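Local coordinates for second substrate binding domain of putative amino acid ABC transporter (Streptococcus pneumoniae, PDB 4OEN), which probably binds an amino acid outside the cell and delivers it to the membrane part of an ABC transporter, at residues Phe51-Ile55 with Ile66-Met70; Ser85-Thr91 with Thr180-Ala186; Asn100-Tyr104 with Pro176-Thr180. All coordinates share one frame; numbering follows the deposited sequence.

Contact 1 (Phe51-Ile55 with Ile66-Met70); sequences FDAAI and IIAGM
Ile66 meets Ala54 and Phe51 with the end of its side chain. Ile66 CD1 lies 3.6 Å from Ala54 CB. The Phe51 ring crosses the Ile66 side chain at about a right angle, with Phe51 CE1 4.0 Å from Ile66 CD1. Ile66 gets there because CG1 is anti to the backbone N (chi1 177°) and the chain runs on extended, straight at the helix. No hydrogen bond crosses the contact. It is apolar packing of the first turn of helix 51-60 on the chain that leaves strand 65-66, within one lobe of a type II periplasmic binding protein fold. Strand 65-66 pairs with strands 5-8 and 180-190. Ala68 CB meets the rim of the Phe51 ring, 3.8 Å from Phe51 CD1. Met70 brings its CG to the same rim. Its extended chain carries CE on toward Ile55, which also meets Ile66 CD1, though Ile55 has two conformers and these touches hold for one of them. Phe80 of strand 80-82 touches Ile55, Ile66 and Met70. The Phe51 end is looser. Ile66, Ala68 and Met70 are buried, but Phe51 is partly exposed and touches Arg76. An acetate ion, probably from the crystallisation liquor, lies about 3 Å from the Phe51 side chain.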
loop_
_atom_site.group_PDB
_atom_site.type_symbol
_atom_site.label_atom_id
_atom_site.label_comp_id
_atom_site.label_asym_id
_atom_site.label_seq_id
_atom_site.Cartn_x
_atom_site.Cartn_y
_atom_site.Cartn_z
ATOM N N PHE A 51 1.317 -11.059 8.511
ATOM C CA PHE A 51 1.002 -11.367 7.115
ATOM C C PHE A 51 1.192 -12.843 6.793
ATOM O O PHE A 51 0.290 -13.484 6.272
ATOM C CB PHE A 51 1.862 -10.513 6.186
ATOM C CG PHE A 51 1.518 -10.668 4.723
ATOM C CD1 PHE A 51 0.298 -10.247 4.231
ATOM C CD2 PHE A 51 2.425 -11.219 3.845
ATOM C CE1 PHE A 51 -0.009 -10.391 2.877
ATOM C CE2 PHE A 51 2.127 -11.364 2.500
ATOM C CZ PHE A 51 0.911 -10.949 2.013
ATOM N N ASP A 52 2.368 -13.375 7.096
ATOM C CA ASP A 52 2.643 -14.786 6.833
ATOM C C ASP A 52 1.709 -15.715 7.601
ATOM O O ASP A 52 1.244 -16.718 7.059
ATOM C CB ASP A 52 4.089 -15.110 7.165
ATOM C CG ASP A 52 5.055 -14.527 6.156
ATOM O OD1 ASP A 52 4.591 -14.083 5.081
ATOM O OD2 ASP A 52 6.273 -14.530 6.429
ATOM N N ALA A 53 1.428 -15.373 8.857
ATOM C CA ALA A 53 0.536 -16.180 9.689
ATOM C C ALA A 53 -0.903 -16.104 9.172
ATOM O O ALA A 53 -1.642 -17.092 9.237
ATOM C CB ALA A 53 0.607 -15.733 11.134
ATOM N N ALA A 54 -1.282 -14.935 8.665
ATOM C CA ALA A 54 -2.592 -14.734 8.032
ATOM C C ALA A 54 -2.738 -15.601 6.776
ATOM O O ALA A 54 -3.776 -16.227 6.548
ATOM C CB ALA A 54 -2.800 -13.263 7.693
ATOM N N ILE A 55 -1.694 -15.619 5.959
ATOM C CA ILE A 55 -1.628 -16.509 4.798
ATOM C C ILE A 55 -1.861 -17.964 5.208
ATOM O O ILE A 55 -2.705 -18.661 4.632
ATOM C CB ILE A 55 -0.263 -16.395 4.075
ATOM C CG1 ILE A 55 -0.063 -14.985 3.513
ATOM C CG2 ILE A 55 -0.141 -17.452 2.972
ATOM C CD1 ILE A 55 -0.952 -14.644 2.354
ATOM N N ILE A 66 -8.204 -12.832 3.918
ATOM C CA ILE A 66 -7.075 -11.999 4.319
ATOM C C ILE A 66 -7.145 -10.626 3.660
ATOM O O ILE A 66 -7.464 -10.503 2.479
ATOM C CB ILE A 66 -5.724 -12.684 3.994
ATOM C CG1 ILE A 66 -4.554 -11.761 4.341
ATOM C CG2 ILE A 66 -5.649 -13.130 2.533
ATOM C CD1 ILE A 66 -3.184 -12.426 4.188
ATOM N N ILE A 67 -6.902 -9.591 4.459
ATOM C CA ILE A 67 -6.769 -8.240 3.920
ATOM C C ILE A 67 -5.580 -7.638 4.649
ATOM O O ILE A 67 -5.533 -7.644 5.878
ATOM C CB ILE A 67 -8.076 -7.400 4.078
ATOM C CG1 ILE A 67 -8.014 -6.161 3.177
ATOM C CG2 ILE A 67 -8.409 -7.077 5.562
ATOM C CD1 ILE A 67 -9.312 -5.305 3.213
ATOM N N ALA A 68 -4.581 -7.191 3.895
ATOM C CA ALA A 68 -3.323 -6.745 4.502
ATOM C C ALA A 68 -2.430 -6.062 3.485
ATOM O O ALA A 68 -1.262 -6.422 3.350
ATOM C CB ALA A 68 -2.572 -7.943 5.143
ATOM N N GLY A 69 -2.976 -5.089 2.753
ATOM C CA GLY A 69 -2.228 -4.442 1.686
ATOM C C GLY A 69 -1.606 -5.461 0.751
ATOM O O GLY A 69 -0.476 -5.292 0.288
ATOM N N MET A 70 -2.367 -6.516 0.476
ATOM C CA MET A 70 -1.858 -7.702 -0.215
ATOM C C MET A 70 -1.802 -7.527 -1.720
ATOM O O MET A 70 -2.820 -7.260 -2.362
ATOM C CB MET A 70 -2.734 -8.901 0.129
ATOM C CG MET A 70 -2.305 -10.192 -0.541
ATOM S SD MET A 70 -3.308 -11.556 0.105
ATOM C CE MET A 70 -2.580 -12.951 -0.753
#

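Contact 2 (Ser85-Thr91 with Thr180-Ala186); sequences SYYTANT and TPIGETA
Glu184 reaches across to Ser85 and Thr88 with a single oxygen. Its chain bends at chi2 (-65°), which brings OE1 to both hydroxyls. Thr88 OG1 donates to the syn lone pair of Glu184 OE1 at 2.9 Å. Ser85 OG donates on the anti side of Glu184 OE1 at 2.8 Å, somewhat out of the carboxylate plane. Ser85 OG also accepts from Tyr87 N, forming an ST turn. Thr185 lies beside Tyr87, pointing the same way. Thr185 OG1 sits at the ring edge and donates to Tyr87 O at 2.8 Å, from above the carbonyl plane. Thr185 CG2, anti to the backbone N, lies 3.6 Å from Tyr86 OH. Thr185 O lies over one face of the Tyr86 ring and accepts from Tyr86 N. A water joins Tyr86 OH to Ala186 O. Further along, Ile182 and Gly183 both face Ala89 in a classic beta bulge. Ala89 O accepts from both backbone N atoms, at 2.8 Å from Ile182 N and 3.3 Å from Gly183 N. Ile182 and Thr91 cross at about a right angle, with Ile182 CG2 3.8 Å from Thr91 CG2. The two antiparallel strands run between the lobes, as hinge strands do in this fold. Asn90 ND2 bonds Glu160, and Thr91 OG1 bonds Ser120. Ile182 touches Ala119 of helix 119-126, while Tyr87 packs on Glu160 and Pro161 of helix 160-168.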
loop_
_atom_site.group_PDB
_atom_site.type_symbol
_atom_site.label_atom_id
_atom_site.label_comp_id
_atom_site.label_asym_id
_atom_site.label_seq_id
_atom_site.Cartn_x
_atom_site.Cartn_y
_atom_site.Cartn_z
ATOM N N SER A 85 -9.534 -5.123 -7.271
ATOM C CA SER A 85 -8.560 -4.251 -6.641
ATOM C C SER A 85 -9.239 -3.101 -5.921
ATOM O O SER A 85 -10.142 -2.468 -6.481
ATOM C CB SER A 85 -7.586 -3.696 -7.682
ATOM O OG SER A 85 -6.640 -2.831 -7.063
ATOM N N TYR A 86 -8.793 -2.798 -4.703
ATOM C CA TYR A 86 -9.281 -1.606 -4.025
ATOM C C TYR A 86 -8.224 -0.512 -3.970
ATOM O O TYR A 86 -8.480 0.574 -3.455
ATOM C CB TYR A 86 -9.779 -1.924 -2.606
ATOM C CG TYR A 86 -8.759 -2.463 -1.627
ATOM C CD1 TYR A 86 -7.958 -1.611 -0.874
ATOM C CD2 TYR A 86 -8.629 -3.823 -1.425
ATOM C CE1 TYR A 86 -7.029 -2.123 0.034
ATOM C CE2 TYR A 86 -7.698 -4.342 -0.513
ATOM C CZ TYR A 86 -6.912 -3.478 0.213
ATOM O OH TYR A 86 -5.989 -3.971 1.119
ATOM N N TYR A 87 -7.045 -0.784 -4.518
ATOM C CA TYR A 87 -5.977 0.212 -4.500
ATOM C C TYR A 87 -4.894 -0.151 -5.492
ATOM O O TYR A 87 -4.338 -1.253 -5.431
ATOM C CB TYR A 87 -5.371 0.337 -3.097
ATOM C CG TYR A 87 -4.383 1.471 -2.990
ATOM C CD1 TYR A 87 -4.821 2.794 -2.976
ATOM C CD2 TYR A 87 -3.016 1.228 -2.912
ATOM C CE1 TYR A 87 -3.922 3.836 -2.885
ATOM C CE2 TYR A 87 -2.107 2.272 -2.813
ATOM C CZ TYR A 87 -2.572 3.570 -2.798
ATOM O OH TYR A 87 -1.694 4.627 -2.711
ATOM N N THR A 88 -4.597 0.772 -6.402
ATOM C CA THR A 88 -3.488 0.593 -7.327
ATOM C C THR A 88 -2.236 1.145 -6.698
ATOM O O THR A 88 -2.163 2.343 -6.411
ATOM C CB THR A 88 -3.730 1.291 -8.666
ATOM O OG1 THR A 88 -4.906 0.745 -9.273
ATOM C CG2 THR A 88 -2.523 1.088 -9.600
ATOM N N ALA A 89 -1.265 0.261 -6.494
ATOM C CA ALA A 89 -0.020 0.613 -5.828
ATOM C C ALA A 89 0.961 1.173 -6.840
ATOM O O ALA A 89 1.197 0.568 -7.878
ATOM C CB ALA A 89 0.573 -0.593 -5.132
ATOM N N ASN A 90 1.498 2.346 -6.532
ATOM C CA ASN A 90 2.460 3.007 -7.398
ATOM C C ASN A 90 3.784 3.190 -6.701
ATOM O O ASN A 90 3.843 3.220 -5.476
ATOM C CB ASN A 90 1.974 4.398 -7.826
ATOM C CG ASN A 90 0.664 4.374 -8.584
ATOM O OD1 ASN A 90 0.473 3.586 -9.498
ATOM N ND2 ASN A 90 -0.239 5.269 -8.217
ATOM N N THR A 91 4.845 3.324 -7.502
ATOM C CA THR A 91 6.093 3.913 -7.037
ATOM C C THR A 91 6.042 5.390 -7.440
ATOM O O THR A 91 5.476 5.725 -8.470
ATOM C CB THR A 91 7.334 3.208 -7.645
ATOM O OG1 THR A 91 8.507 3.888 -7.208
ATOM C CG2 THR A 91 7.296 3.233 -9.144
ATOM N N THR A 180 4.023 5.648 -10.936
ATOM C CA THR A 180 4.022 4.578 -11.926
ATOM C C THR A 180 3.508 3.315 -11.255
ATOM O O THR A 180 4.022 2.906 -10.203
ATOM C CB THR A 180 5.431 4.321 -12.508
ATOM O OG1 THR A 180 5.812 5.426 -13.336
ATOM C CG2 THR A 180 5.452 3.065 -13.347
ATOM N N PRO A 181 2.491 2.689 -11.862
ATOM C CA PRO A 181 1.850 1.509 -11.282
ATOM C C PRO A 181 2.806 0.336 -11.130
ATOM O O PRO A 181 3.578 0.034 -12.048
ATOM C CB PRO A 181 0.737 1.184 -12.286
ATOM C CG PRO A 181 1.206 1.771 -13.572
ATOM C CD PRO A 181 1.921 3.032 -13.180
ATOM N N ILE A 182 2.757 -0.309 -9.973
ATOM C CA ILE A 182 3.573 -1.493 -9.748
ATOM C C ILE A 182 2.696 -2.697 -9.422
ATOM O O ILE A 182 3.159 -3.835 -9.470
ATOM C CB ILE A 182 4.613 -1.258 -8.632
ATOM C CG1 ILE A 182 3.948 -0.948 -7.298
ATOM C CG2 ILE A 182 5.557 -0.126 -9.025
ATOM C CD1 ILE A 182 4.936 -0.601 -6.196
ATOM N N GLY A 183 1.420 -2.462 -9.127
ATOM C CA GLY A 183 0.534 -3.580 -8.860
ATOM C C GLY A 183 -0.822 -3.201 -8.315
ATOM O O GLY A 183 -1.132 -2.024 -8.153
ATOM N N GLU A 184 -1.627 -4.218 -8.034
ATOM C CA GLU A 184 -2.947 -4.024 -7.468
ATOM C C GLU A 184 -3.012 -4.638 -6.087
ATOM O O GLU A 184 -2.252 -5.555 -5.751
ATOM C CB GLU A 184 -4.021 -4.651 -8.362
ATOM C CG GLU A 184 -3.978 -4.198 -9.813
ATOM C CD GLU A 184 -4.281 -2.721 -9.982
ATOM O OE1 GLU A 184 -4.858 -2.106 -9.055
ATOM O OE2 GLU A 184 -3.950 -2.178 -11.053
ATOM N N THR A 185 -3.942 -4.130 -5.294
ATOM C CA THR A 185 -4.079 -4.533 -3.911
ATOM C C THR A 185 -5.482 -5.087 -3.737
ATOM O O THR A 185 -6.441 -4.455 -4.158
ATOM C CB THR A 185 -3.864 -3.342 -2.958
ATOM O OG1 THR A 185 -2.779 -2.535 -3.435
ATOM C CG2 THR A 185 -3.573 -3.819 -1.552
ATOM N N ALA A 186 -5.613 -6.261 -3.121
ATOM C CA ALA A 186 -6.940 -6.859 -3.012
ATOM C C ALA A 186 -7.109 -7.715 -1.773
ATOM O O ALA A 186 -6.145 -8.080 -1.115
ATOM C CB ALA A 186 -7.247 -7.697 -4.259
HETATM O O HOH W 1 -5.220 -6.707 1.080
#

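Contact 3 (Asn100-Tyr104 with Pro176-Thr180); sequences NIASY and PISGT
Ile177 points its side chain at Ser103 and Tyr104. Ile177 CD1 lies over one face of the Tyr104 ring, 4.1 Å from the ring centroid and 22° off the normal. This is a CH-pi contact, shifted toward the rim of the ring. The same methyl presses on the backbone of Ser103, with Ile177 CD1 3.5 Å from Ser103 C. Ile177 CG2 is anti to the backbone N and lies 4.0 Å from Tyr104 CZ. CD1 of Ile177 thus sits by Tyr104 CD1 and CE1, and CG2 of Ile177 by Tyr104 CE2 and CZ. At the other end of the contact, the Pro176 ring packs on the backbone of Ile101, with Pro176 CG 3.2 Å from Ile101 O.

No direct hydrogen bond joins the two segments. Three waters do this work. One donates to both Ala102 O and Pro176 O. A second bonds Tyr104 OH and donates to Ile177 O. The third lies in the plane of the Tyr104 ring, 2.7 Å from Tyr104 OH. It donates to Ser178 O and also bonds Thr180 OG1, 2.6 Å away.

In the next shell, Asp106 OD2 accepts from Ala102 N, Asp106 N donates to Ser103 OG, Ser99 OG bonds Ile101 N, and the Tyr104 ring meets the Tyr131 ring with planes at about 40°.

The two loops lie at the surface, in the lobe of the type II periplasmic binding protein fold that is across strands 87-96 and 180-190 from helix 51-60. One loop runs between strands 87-96 and 111-115, the other between strands 173-174 and 180-190. Strand 87-96 runs beside them: Leu93 touches Ile101 and Ile177, Val95 touches Pro176, and Thr91 pairs with Thr180.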
loop_
_atom_site.group_PDB
_atom_site.type_symbol
_atom_site.label_atom_id
_atom_site.label_comp_id
_atom_site.label_asym_id
_atom_site.label_seq_id
_atom_site.Cartn_x
_atom_site.Cartn_y
_atom_site.Cartn_z
ATOM N N ASN A 100 12.827 22.259 -6.573
ATOM C CA ASN A 100 12.491 22.709 -7.923
ATOM C C ASN A 100 12.004 21.585 -8.852
ATOM O O ASN A 100 11.361 21.837 -9.878
ATOM C CB ASN A 100 13.726 23.375 -8.541
ATOM C CG ASN A 100 13.391 24.275 -9.700
ATOM O OD1 ASN A 100 12.235 24.645 -9.901
ATOM N ND2 ASN A 100 14.408 24.640 -10.474
ATOM N N ILE A 101 12.315 20.349 -8.478
ATOM C CA ILE A 101 12.144 19.195 -9.359
ATOM C C ILE A 101 10.675 18.912 -9.679
ATOM O O ILE A 101 9.858 18.723 -8.780
ATOM C CB ILE A 101 12.804 17.949 -8.733
ATOM C CG1 ILE A 101 14.319 18.174 -8.618
ATOM C CG2 ILE A 101 12.475 16.707 -9.552
ATOM C CD1 ILE A 101 15.050 17.124 -7.834
ATOM N N ALA A 102 10.354 18.882 -10.972
ATOM C CA ALA A 102 8.969 18.767 -11.427
ATOM C C ALA A 102 8.786 17.778 -12.585
ATOM O O ALA A 102 7.691 17.667 -13.149
ATOM C CB ALA A 102 8.447 20.136 -11.831
ATOM N N SER A 103 9.852 17.063 -12.928
ATOM C CA SER A 103 9.812 16.043 -13.971
ATOM C C SER A 103 11.017 15.128 -13.810
ATOM O O SER A 103 11.971 15.480 -13.136
ATOM C CB SER A 103 9.815 16.662 -15.361
ATOM O OG SER A 103 11.066 17.260 -15.655
ATOM N N TYR A 104 10.980 13.960 -14.438
ATOM C CA TYR A 104 12.136 13.069 -14.360
ATOM C C TYR A 104 13.322 13.683 -15.105
ATOM O O TYR A 104 14.469 13.466 -14.739
ATOM C CB TYR A 104 11.808 11.686 -14.928
ATOM C CG TYR A 104 10.865 10.883 -14.068
ATOM C CD1 TYR A 104 11.094 10.715 -12.707
ATOM C CD2 TYR A 104 9.726 10.312 -14.613
ATOM C CE1 TYR A 104 10.215 9.966 -11.915
ATOM C CE2 TYR A 104 8.849 9.584 -13.833
ATOM C CZ TYR A 104 9.094 9.413 -12.501
ATOM O OH TYR A 104 8.197 8.682 -11.766
ATOM N N PRO A 176 5.778 15.678 -6.952
ATOM C CA PRO A 176 5.522 16.536 -8.113
ATOM C C PRO A 176 5.218 15.781 -9.414
ATOM O O PRO A 176 4.796 16.422 -10.403
ATOM C CB PRO A 176 6.822 17.324 -8.239
ATOM C CG PRO A 176 7.869 16.401 -7.697
ATOM C CD PRO A 176 7.201 15.673 -6.565
ATOM N N ILE A 177 5.438 14.465 -9.418
ATOM C CA ILE A 177 5.211 13.636 -10.605
ATOM C C ILE A 177 4.272 12.474 -10.304
ATOM O O ILE A 177 4.451 11.777 -9.297
ATOM C CB ILE A 177 6.537 13.073 -11.150
ATOM C CG1 ILE A 177 7.574 14.189 -11.312
ATOM C CG2 ILE A 177 6.308 12.350 -12.478
ATOM C CD1 ILE A 177 9.010 13.657 -11.403
ATOM N N SER A 178 3.277 12.248 -11.165
ATOM C CA SER A 178 2.371 11.123 -10.953
ATOM C C SER A 178 3.154 9.817 -10.858
ATOM O O SER A 178 4.195 9.657 -11.493
ATOM C CB SER A 178 1.331 11.022 -12.070
ATOM O OG SER A 178 1.928 10.606 -13.283
ATOM N N GLY A 179 2.637 8.902 -10.050
ATOM C CA GLY A 179 3.286 7.628 -9.803
ATOM C C GLY A 179 3.186 6.681 -10.974
ATOM O O GLY A 179 2.383 6.889 -11.903
ATOM N N THR A 180 4.023 5.648 -10.936
ATOM C CA THR A 180 4.022 4.578 -11.926
ATOM C C THR A 180 3.508 3.315 -11.255
ATOM O O THR A 180 4.022 2.906 -10.203
ATOM C CB THR A 180 5.431 4.321 -12.508
ATOM O OG1 THR A 180 5.812 5.426 -13.336
ATOM C CG2 THR A 180 5.452 3.065 -13.347
HETATM O O HOH W 2 4.942 16.881 -13.056
HETATM O O HOH W 3 6.749 9.744 -9.609
HETATM O O HOH W 4 5.897 7.947 -12.889
#

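Contact 1 closes before contact 2 opens. Contact 3 comes between the two strands of contact 2 along the chain and ends on Thr180, the first residue of the second strand, which both contacts share. Contacts 1 and 3 lie on opposite sides of the chain's centre, with centres about 32 Å apart. Contact 2 lies between them, about 16 Å from contact 1 and about 18 Å from contact 3 by centres. Its strands 87-96 and 180-190 join the two ends. Met70 O and Ala186 N probably hydrogen bond where contacts 1 and 2 meet. The arrangement is consistent with two lobes joined by hinge strands, as in periplasmic binding proteins that close around a substrate.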